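Local coordinates for protein aspartokinase (Synechocystis, PDB 3L76) that probably phosphorylates the beta-carboxyl group of aspartate with ATP, opening the route to threonine, lysine and related amino acids, and binds lysine and threonine at its ACT domains, at residues 268-274 with 314-320; 295-299 with 537-541. One frame throughout, in Å; residues are numbered along the deposited sequence.

Contact 1. Residues 268-274 with 314-320; sequences ADQAKVA and IAFTVVK
Residues 271-274 and 314-318 run antiparallel as neighbouring strands of an ACT-domain sheet, their axes 4.7 Å apart at closest approach and their directions 150° apart. V273 and F316 form a hydrogen-bonded pair in which each amide N reaches the other's O at 3.0 Å. Both bonds of the A271-V318 pair are weak. On one face the F316 ring lies beside V273, whose CB sits over it 3.9 Å from the centroid. With CG between its own N and carbonyl carbon (chi1 61°), the phenylalanine lays its ring under the neighbouring valine, and helix 323-333 packs on both. A274 and A315 meet by their methyls on the other face; small residues suit this close, non-hydrogen-bonded pair, and A274 also touches I350 while A315 touches Q480. Beyond the strands, D269 takes the backbone N of K320 on the syn side of OD1 but well out of the carboxylate plane, while its carboxylate lies against the methyls of V319. K320 reaches back so that NZ donates to Q270 O at 3.0 Å and also to K353 O. Q270, bent at chi2, brings OE1 to T317 OG1, which donates across 2.7 Å, tilted 27° from the amide's carbonyl plane.

Contact 2. Residues 295-299 with 537-541; sequences QQVDI and MIGHP. With LYS (lysine), chain E.
D298 directs its carboxylate at the turn 537-540, while the ring of P541 lies against the backbone of 296-298. CG of D298 stands anti to the backbone N (chi1 -178°), which brings OD1 to the H540 N at 2.8 Å in a weak, bent bond. The same oxygen accepts from the amino N of the bound lysine, also at 2.8 Å. OD2 lies 3.3 Å from G539 CA and takes a bond from a water that donates to I299 O as well. G539 has positive phi in this type II turn, a conformation that favours glycine. P541 places CG 3.6 Å from D298 N and CB against V297 O, a rigid apolar ring laid along the loop. The ligand's amino group has two further acceptors, I299 O at 2.6 Å and M537 O, and its carboxylate O receives I299 N at 2.7 Å. M537 brings SD alongside the ligand's aliphatic chain, 3.7 Å from CE. An alanine in place of D298 would probably leave the ligand's alpha-ammonium without this carboxylate and the H540 amide without this acceptor. Loops of two ACT domains thus enclose an amino acid between them, consistent with an allosteric effector site between ACT domains.

In the fold
From the N terminus the chain passes through the amino acid kinase region before it reaches contact 1. Strand 271-279 leads to helix 284-294, then the loop 295-299, and strand 311-318 returns beside the first strand, so contact 1 closes a loop of 39 residues inside one ACT domain. Contact 2 starts within that loop and closes 237 residues later, after the next two ACT domains, at the loop before helix 543-552. The two contacts therefore cross rather than nest. Their centres lie about 13 Å apart, and they touch directly: I299 packs on F316, and V297 on V318. Contact 1 pairs two strands of the ACT domain's sheet, and contact 2 joins that domain to the last ACT domain, far along the sequence, across bound lysine.

Contact 1. Residues 268-274 with 314-320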
# COMPACT_ATOMS: atom_id res chain seq x y z
N ALA A 268 29.89 24.47 35.04
CA ALA A 268 30.03 25.25 36.26
C ALA A 268 31.10 26.35 36.14
O ALA A 268 31.17 27.27 36.95
CB ALA A 268 30.33 24.33 37.44
N ASP A 269 31.93 26.25 35.11
CA ASP A 269 33.01 27.20 34.90
C ASP A 269 32.45 28.41 34.15
O ASP A 269 32.72 28.61 32.97
CB ASP A 269 34.15 26.54 34.14
CG ASP A 269 35.39 27.40 34.08
OD1 ASP A 269 35.46 28.42 34.81
OD2 ASP A 269 36.28 27.07 33.28
N GLN A 270 31.66 29.20 34.87
CA GLN A 270 30.93 30.33 34.30
C GLN A 270 30.91 31.49 35.30
O GLN A 270 30.83 31.28 36.50
CB GLN A 270 29.48 29.92 33.96
CG GLN A 270 29.34 28.90 32.84
CD GLN A 270 29.16 29.54 31.46
OE1 GLN A 270 28.56 30.60 31.32
NE2 GLN A 270 29.67 28.86 30.42
N ALA A 271 30.99 32.71 34.77
CA ALA A 271 30.85 33.92 35.58
C ALA A 271 30.27 35.04 34.70
O ALA A 271 30.66 35.19 33.53
CB ALA A 271 32.18 34.35 36.18
N LYS A 272 29.35 35.81 35.26
CA LYS A 272 28.66 36.84 34.50
C LYS A 272 29.27 38.24 34.66
O LYS A 272 29.58 38.70 35.77
CB LYS A 272 27.17 36.87 34.89
CG LYS A 272 26.34 37.89 34.10
CD LYS A 272 25.01 38.18 34.77
CE LYS A 272 25.19 38.98 36.05
NZ LYS A 272 23.89 39.39 36.67
N VAL A 273 29.47 38.90 33.52
CA VAL A 273 29.64 40.33 33.49
C VAL A 273 28.44 40.95 32.76
O VAL A 273 28.07 40.51 31.68
CB VAL A 273 30.93 40.75 32.77
CG1 VAL A 273 31.06 42.24 32.82
CG2 VAL A 273 32.15 40.08 33.40
N ALA A 274 27.82 41.96 33.35
CA ALA A 274 26.76 42.68 32.67
C ALA A 274 27.04 44.18 32.67
O ALA A 274 27.48 44.76 33.67
CB ALA A 274 25.40 42.38 33.33
N ILE A 314 23.57 44.58 28.46
CA ILE A 314 24.29 43.54 27.75
C ILE A 314 24.97 42.60 28.74
O ILE A 314 25.74 43.04 29.60
CB ILE A 314 25.30 44.10 26.78
CG1 ILE A 314 24.61 45.02 25.77
CG2 ILE A 314 26.04 42.97 26.07
CD1 ILE A 314 25.53 45.64 24.73
N ALA A 315 24.68 41.30 28.65
CA ALA A 315 25.25 40.34 29.57
C ALA A 315 26.04 39.31 28.80
O ALA A 315 25.69 38.97 27.68
CB ALA A 315 24.19 39.67 30.41
N PHE A 316 27.14 38.87 29.39
CA PHE A 316 27.93 37.79 28.81
C PHE A 316 28.56 36.96 29.91
O PHE A 316 28.60 37.37 31.06
CB PHE A 316 28.97 38.32 27.82
CG PHE A 316 29.98 39.25 28.42
CD1 PHE A 316 31.16 38.77 28.93
CD2 PHE A 316 29.75 40.61 28.44
CE1 PHE A 316 32.10 39.64 29.47
CE2 PHE A 316 30.69 41.48 28.98
CZ PHE A 316 31.86 40.99 29.50
N THR A 317 28.99 35.75 29.56
CA THR A 317 29.70 34.94 30.53
C THR A 317 31.08 34.60 30.04
O THR A 317 31.39 34.65 28.86
CB THR A 317 28.97 33.62 30.90
OG1 THR A 317 28.95 32.73 29.77
CG2 THR A 317 27.57 33.92 31.40
N VAL A 318 31.89 34.17 30.99
CA VAL A 318 33.29 34.01 30.78
C VAL A 318 33.69 32.91 31.78
O VAL A 318 32.95 32.62 32.73
CB VAL A 318 33.90 35.40 31.08
CG1 VAL A 318 34.86 35.43 32.26
CG2 VAL A 318 34.26 36.20 29.81
N VAL A 319 34.81 32.26 31.53
CA VAL A 319 35.35 31.28 32.47
C VAL A 319 35.69 31.98 33.80
O VAL A 319 36.17 33.11 33.79
CB VAL A 319 36.59 30.61 31.85
CG1 VAL A 319 37.58 30.16 32.92
CG2 VAL A 319 36.15 29.44 30.96
N LYS A 320 35.42 31.31 34.92
CA LYS A 320 35.61 31.88 36.26
C LYS A 320 36.92 32.67 36.47
O LYS A 320 36.93 33.75 37.07
CB LYS A 320 35.51 30.79 37.34
CG LYS A 320 34.10 30.42 37.76
CD LYS A 320 34.12 29.48 38.97
CE LYS A 320 32.74 28.87 39.22
NZ LYS A 320 31.57 29.79 38.97

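Contact 2. Residues 295-299 with 537-541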
# COMPACT_ATOMS: atom_id res chain seq x y z
N GLN A 295 41.78 42.14 24.41
CA GLN A 295 42.42 41.45 25.52
C GLN A 295 42.53 39.93 25.31
O GLN A 295 43.02 39.21 26.18
CB GLN A 295 41.67 41.71 26.82
CG GLN A 295 41.67 43.16 27.24
CD GLN A 295 43.06 43.75 27.28
OE1 GLN A 295 43.32 44.79 26.67
NE2 GLN A 295 43.97 43.09 28.00
N GLN A 296 42.08 39.44 24.15
CA GLN A 296 42.08 38.01 23.87
C GLN A 296 41.20 37.25 24.86
O GLN A 296 41.57 36.15 25.29
CB GLN A 296 43.48 37.42 23.94
CG GLN A 296 44.46 37.96 22.95
CD GLN A 296 45.85 37.50 23.29
OE1 GLN A 296 46.18 36.32 23.15
NE2 GLN A 296 46.67 38.42 23.77
N VAL A 297 40.06 37.84 25.22
CA VAL A 297 39.12 37.22 26.15
C VAL A 297 38.02 36.49 25.38
O VAL A 297 37.18 37.12 24.73
CB VAL A 297 38.45 38.29 27.05
CG1 VAL A 297 37.24 37.72 27.79
CG2 VAL A 297 39.47 38.91 28.02
N ASP A 298 38.03 35.16 25.45
CA ASP A 298 36.98 34.39 24.80
C ASP A 298 35.67 34.46 25.59
O ASP A 298 35.67 34.40 26.82
CB ASP A 298 37.40 32.94 24.61
CG ASP A 298 36.35 32.13 23.90
OD1 ASP A 298 36.08 32.41 22.71
OD2 ASP A 298 35.78 31.22 24.53
N ILE A 299 34.57 34.59 24.86
CA ILE A 299 33.25 34.69 25.49
C ILE A 299 32.34 33.47 25.18
O ILE A 299 32.38 32.90 24.09
CB ILE A 299 32.54 35.98 25.04
CG1 ILE A 299 33.36 37.20 25.44
CG2 ILE A 299 31.11 36.04 25.60
CD1 ILE A 299 32.58 38.47 25.48
N MET A 537 33.96 29.00 16.51
CA MET A 537 33.88 30.20 17.34
C MET A 537 34.13 29.89 18.82
O MET A 537 34.32 30.79 19.63
CB MET A 537 32.56 30.95 17.12
CG MET A 537 31.33 30.38 17.83
SD MET A 537 29.87 31.42 17.62
CE MET A 537 29.78 31.59 15.85
N ILE A 538 34.18 28.60 19.15
CA ILE A 538 34.48 28.16 20.50
C ILE A 538 35.96 28.38 20.86
O ILE A 538 36.86 27.92 20.16
CB ILE A 538 34.13 26.68 20.68
CG1 ILE A 538 32.64 26.44 20.45
CG2 ILE A 538 34.52 26.20 22.05
CD1 ILE A 538 32.25 24.96 20.53
N GLY A 539 36.20 29.08 21.96
CA GLY A 539 37.56 29.41 22.35
C GLY A 539 38.26 30.26 21.32
O GLY A 539 39.45 30.12 21.10
N HIS A 540 37.50 31.16 20.69
CA HIS A 540 38.02 32.02 19.63
C HIS A 540 37.52 33.46 19.84
O HIS A 540 36.43 33.82 19.40
CB HIS A 540 37.57 31.47 18.28
CG HIS A 540 38.24 32.11 17.10
ND1 HIS A 540 37.79 33.28 16.53
CD2 HIS A 540 39.34 31.75 16.40
CE1 HIS A 540 38.57 33.60 15.52
NE2 HIS A 540 39.52 32.69 15.42
N PRO A 541 38.31 34.29 20.52
CA PRO A 541 37.84 35.64 20.84
C PRO A 541 37.59 36.49 19.59
O PRO A 541 38.24 36.29 18.57
CB PRO A 541 38.98 36.23 21.67
CG PRO A 541 39.66 35.05 22.27
CD PRO A 541 39.57 33.97 21.21
N LYS E . 33.45 32.69 21.77
CA LYS E . 33.18 33.64 20.70
C LYS E . 33.71 35.03 21.09
O LYS E . 34.22 35.23 22.21
CB LYS E . 31.68 33.70 20.37
CG LYS E . 30.75 34.01 21.56
CD LYS E . 29.27 34.04 21.13
CE LYS E . 28.71 32.63 20.92
NZ LYS E . 28.92 31.79 22.14
OXT LYS E . 33.68 35.97 20.29
O HOH W 1 33.58 29.86 23.98